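Local coordinates for lipid-transfer protein (Thermomonospora curvata, PDB 6OK1), which belongs to the thiolase superfamily, with N- and C-terminal thiolase-like regions, at residues L212-E217 and D295-L300. Residues are numbered along the deposited sequence; the frame is centred on the assembly and turned at random.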
ATOM      1  N   LEU A 212     -27.559   8.431  14.418  1.00 22.64           N
ATOM      2  CA  LEU A 212     -27.094   7.332  15.246  1.00 22.89           C
ATOM      3  C   LEU A 212     -26.861   6.026  14.468  1.00 23.27           C
ATOM      4  O   LEU A 212     -26.475   5.034  15.086  1.00 24.71           O
ATOM      5  CB  LEU A 212     -28.073   7.112  16.425  1.00 23.08           C
ATOM      6  CG  LEU A 212     -27.876   8.134  17.542  1.00 28.66           C
ATOM      7  CD1 LEU A 212     -29.007   8.046  18.533  1.00 29.48           C
ATOM      8  CD2 LEU A 212     -26.547   7.916  18.248  1.00 38.71           C
ATOM      9  N   ASP A 213     -27.014   6.018  13.128  1.00 22.61           N
ATOM     10  CA  ASP A 213     -26.536   4.912  12.291  1.00 21.24           C
ATOM     11  C   ASP A 213     -25.077   5.067  11.898  1.00 21.26           C
ATOM     12  O   ASP A 213     -24.518   4.149  11.280  1.00 23.91           O
ATOM     13  CB  ASP A 213     -27.369   4.815  11.008  1.00 24.20           C
ATOM     14  CG  ASP A 213     -28.761   4.341  11.278  1.00 24.30           C
ATOM     15  OD1 ASP A 213     -28.868   3.311  11.960  1.00 22.97           O
ATOM     16  OD2 ASP A 213     -29.716   5.011  10.835  1.00 24.22           O
ATOM     17  N   CYS A 214     -24.459   6.195  12.239  1.00 24.69           N
ATOM     18  CA  CYS A 214     -23.149   6.582  11.735  1.00 21.76           C
ATOM     19  C   CYS A 214     -22.165   6.697  12.882  1.00 27.27           C
ATOM     20  O   CYS A 214     -22.471   7.338  13.885  1.00 30.66           O
ATOM     21  CB  CYS A 214     -23.201   7.932  11.021  1.00 22.43           C
ATOM     22  SG  CYS A 214     -24.419   8.023   9.719  1.00 24.76           S
ATOM     23  N   CYS A 215     -20.974   6.127  12.714  1.00 24.37           N
ATOM     24  CA  CYS A 215     -19.971   6.270  13.767  1.00 30.90           C
ATOM     25  C   CYS A 215     -19.259   7.627  13.637  1.00 29.20           C
ATOM     26  O   CYS A 215     -19.274   8.279  12.593  1.00 25.34           O
ATOM     27  CB  CYS A 215     -18.964   5.100  13.743  1.00 25.38           C
ATOM     28  SG  CYS A 215     -17.745   5.206  12.448  1.00 28.56           S
ATOM     29  N   GLN A 216     -18.670   8.074  14.733  1.00 24.07           N
ATOM     30  CA  GLN A 216     -17.874   9.297  14.717  1.00 24.09           C
ATOM     31  C   GLN A 216     -16.413   8.942  14.459  1.00 24.36           C
ATOM     32  O   GLN A 216     -15.988   7.795  14.622  1.00 27.58           O
ATOM     33  CB  GLN A 216     -17.976  10.038  16.053  1.00 29.50           C
ATOM     34  CG  GLN A 216     -19.378  10.506  16.481  1.00 35.58           C
ATOM     35  CD  GLN A 216     -19.328  11.398  17.731  1.00 98.04           C
ATOM     36  OE1 GLN A 216     -18.255  11.767  18.199  1.00 49.09           O
ATOM     37  NE2 GLN A 216     -20.489  11.740  18.270  1.00 42.40           N
ATOM     38  N   GLU A 217     -15.640   9.944  14.068  1.00 23.29           N
ATOM     39  CA  GLU A 217     -14.219   9.724  13.881  1.00 21.98           C
ATOM     40  C   GLU A 217     -13.475   9.738  15.220  1.00 23.99           C
ATOM     41  O   GLU A 217     -13.949  10.271  16.232  1.00 25.32           O
ATOM     42  CB  GLU A 217     -13.646  10.784  12.957  1.00 21.92           C
ATOM     43  CG  GLU A 217     -14.402  10.867  11.626  1.00 31.26           C
ATOM     44  CD  GLU A 217     -13.765  11.780  10.636  1.00 50.32           C
ATOM     45  OE1 GLU A 217     -13.656  12.989  10.938  1.00 56.13           O
ATOM     46  OE2 GLU A 217     -13.374  11.280   9.556  1.00 81.67           O
ATOM     47  N   ASP A 295     -19.022  -2.092  11.603  1.00 18.78           N
ATOM     48  CA  ASP A 295     -20.247  -1.359  11.863  1.00 19.83           C
ATOM     49  C   ASP A 295     -19.976   0.137  11.910  1.00 20.65           C
ATOM     50  O   ASP A 295     -20.518   0.848  12.761  1.00 24.70           O
ATOM     51  CB  ASP A 295     -20.877  -1.814  13.172  1.00 20.97           C
ATOM     52  CG  ASP A 295     -19.998  -1.515  14.358  1.00 25.33           C
ATOM     53  OD1 ASP A 295     -18.773  -1.674  14.219  1.00 22.52           O
ATOM     54  OD2 ASP A 295     -20.538  -1.134  15.416  1.00 25.00           O
ATOM     55  N   HIS A 296     -19.141   0.647  10.996  1.00 22.74           N
ATOM     56  CA  HIS A 296     -19.000   2.103  10.917  1.00 20.85           C
ATOM     57  C   HIS A 296     -20.308   2.748  10.495  1.00 22.44           C
ATOM     58  O   HIS A 296     -20.598   3.877  10.902  1.00 22.56           O
ATOM     59  CB  HIS A 296     -17.853   2.532  10.017  1.00 24.22           C
ATOM     60  CG  HIS A 296     -17.992   2.139   8.585  1.00 22.99           C
ATOM     61  ND1 HIS A 296     -18.684   1.022   8.175  1.00 26.64           N
ATOM     62  CD2 HIS A 296     -17.504   2.717   7.458  1.00 28.86           C
ATOM     63  CE1 HIS A 296     -18.593   0.910   6.860  1.00 31.70           C
ATOM     64  NE2 HIS A 296     -17.896   1.933   6.400  1.00 29.13           N
ATOM     65  N   PHE A 297     -21.142   2.001   9.771  1.00 22.19           N
ATOM     66  CA  PHE A 297     -22.546   2.318   9.537  1.00 24.04           C
ATOM     67  C   PHE A 297     -23.353   1.068   9.852  1.00 24.24           C
ATOM     68  O   PHE A 297     -22.928  -0.048   9.537  1.00 26.96           O
ATOM     69  CB  PHE A 297     -22.781   2.762   8.081  1.00 22.80           C
ATOM     70  CG  PHE A 297     -22.026   4.000   7.716  1.00 20.95           C
ATOM     71  CD1 PHE A 297     -22.497   5.248   8.088  1.00 23.37           C
ATOM     72  CD2 PHE A 297     -20.819   3.914   7.038  1.00 23.33           C
ATOM     73  CE1 PHE A 297     -21.783   6.390   7.775  1.00 23.14           C
ATOM     74  CE2 PHE A 297     -20.115   5.056   6.732  1.00 24.66           C
ATOM     75  CZ  PHE A 297     -20.599   6.285   7.088  1.00 24.05           C
ATOM     76  N   THR A 298     -24.517   1.239  10.436  1.00 22.51           N
ATOM     77  CA  THR A 298     -25.293   0.079  10.844  1.00 20.51           C
ATOM     78  C   THR A 298     -25.878  -0.789   9.739  1.00 22.71           C
ATOM     79  O   THR A 298     -26.041  -1.990   9.956  1.00 22.13           O
ATOM     80  CB  THR A 298     -26.456   0.527  11.716  1.00 21.15           C
ATOM     81  OG1 THR A 298     -27.212   1.517  11.000  1.00 22.45           O
ATOM     82  CG2 THR A 298     -25.942   1.053  13.074  1.00 24.44           C
ATOM     83  N   PRO A 299     -26.314  -0.247   8.595  1.00 23.27           N
ATOM     84  CA  PRO A 299     -27.176  -1.074   7.731  1.00 22.75           C
ATOM     85  C   PRO A 299     -26.490  -2.282   7.153  1.00 24.35           C
ATOM     86  O   PRO A 299     -27.163  -3.288   6.912  1.00 24.43           O
ATOM     87  CB  PRO A 299     -27.615  -0.110   6.631  1.00 23.17           C
ATOM     88  CG  PRO A 299     -27.498   1.252   7.275  1.00 27.27           C
ATOM     89  CD  PRO A 299     -26.289   1.160   8.151  1.00 25.88           C
ATOM     90  N   LEU A 300     -25.189  -2.214   6.869  1.00 21.59           N
ATOM     91  CA  LEU A 300     -24.540  -3.346   6.231  1.00 22.30           C
ATOM     92  C   LEU A 300     -24.231  -4.461   7.215  1.00 23.86           C
ATOM     93  O   LEU A 300     -23.719  -5.500   6.806  1.00 23.97           O
ATOM     94  CB  LEU A 300     -23.257  -2.901   5.516  1.00 24.30           C
ATOM     95  CG  LEU A 300     -23.482  -1.862   4.402  1.00 27.36           C
ATOM     96  CD1 LEU A 300     -22.182  -1.455   3.700  1.00 27.02           C
ATOM     97  CD2 LEU A 300     -24.470  -2.363   3.376  1.00 29.95           C
TER
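A single antiparallel beta bridge, with Cys214 and Phe297 as its non-hydrogen-bonded pair, joins a loop of the N-terminal thiolase-family region to one of the C-terminal region. Two backbone bonds flank the pair: Cys215 N donates to His296 O (2.9 Å), and Thr298 N to Asp213 O (3.0 Å). The latter oxygen also receives a CA-H...O contact from Phe297 CA at 3.2 Å, so one carbonyl meets two consecutive residues of the opposing loop. Beyond this bridge the link passes to side chains. Thr298 OG1 gives its proton to Asp213 OD1 over 2.6 Å, approaching from above the carboxylate plane, 43° out of it, while the two side chains cross at about a right angle. His199 NE2 is also hydrogen-bonded to OD1, and the backbone N of His210 to OD2, which together should restrict rotation of the buried carboxylate. With CG anti to its carbonyl carbon (chi1 -62°), Phe297 brings CE1 to 3.7 Å from Cys214 SG, and the sulfur lies at the ring edge, in its plane. Within the 295-300 loop, Phe297 CD2 lies over the centre of the His296 ring. One residue along from the bridge, away from the Asp213-Thr298 pair, Cys215 SG packs against His296 CB at 3.6 Å. Helix 148-163 meets the Phe297 side chain, whereas Phe170 of helix 167-182 touches both Asp213 and Thr298, and the paired loops lead on into strand 219-228 and helix 301-307.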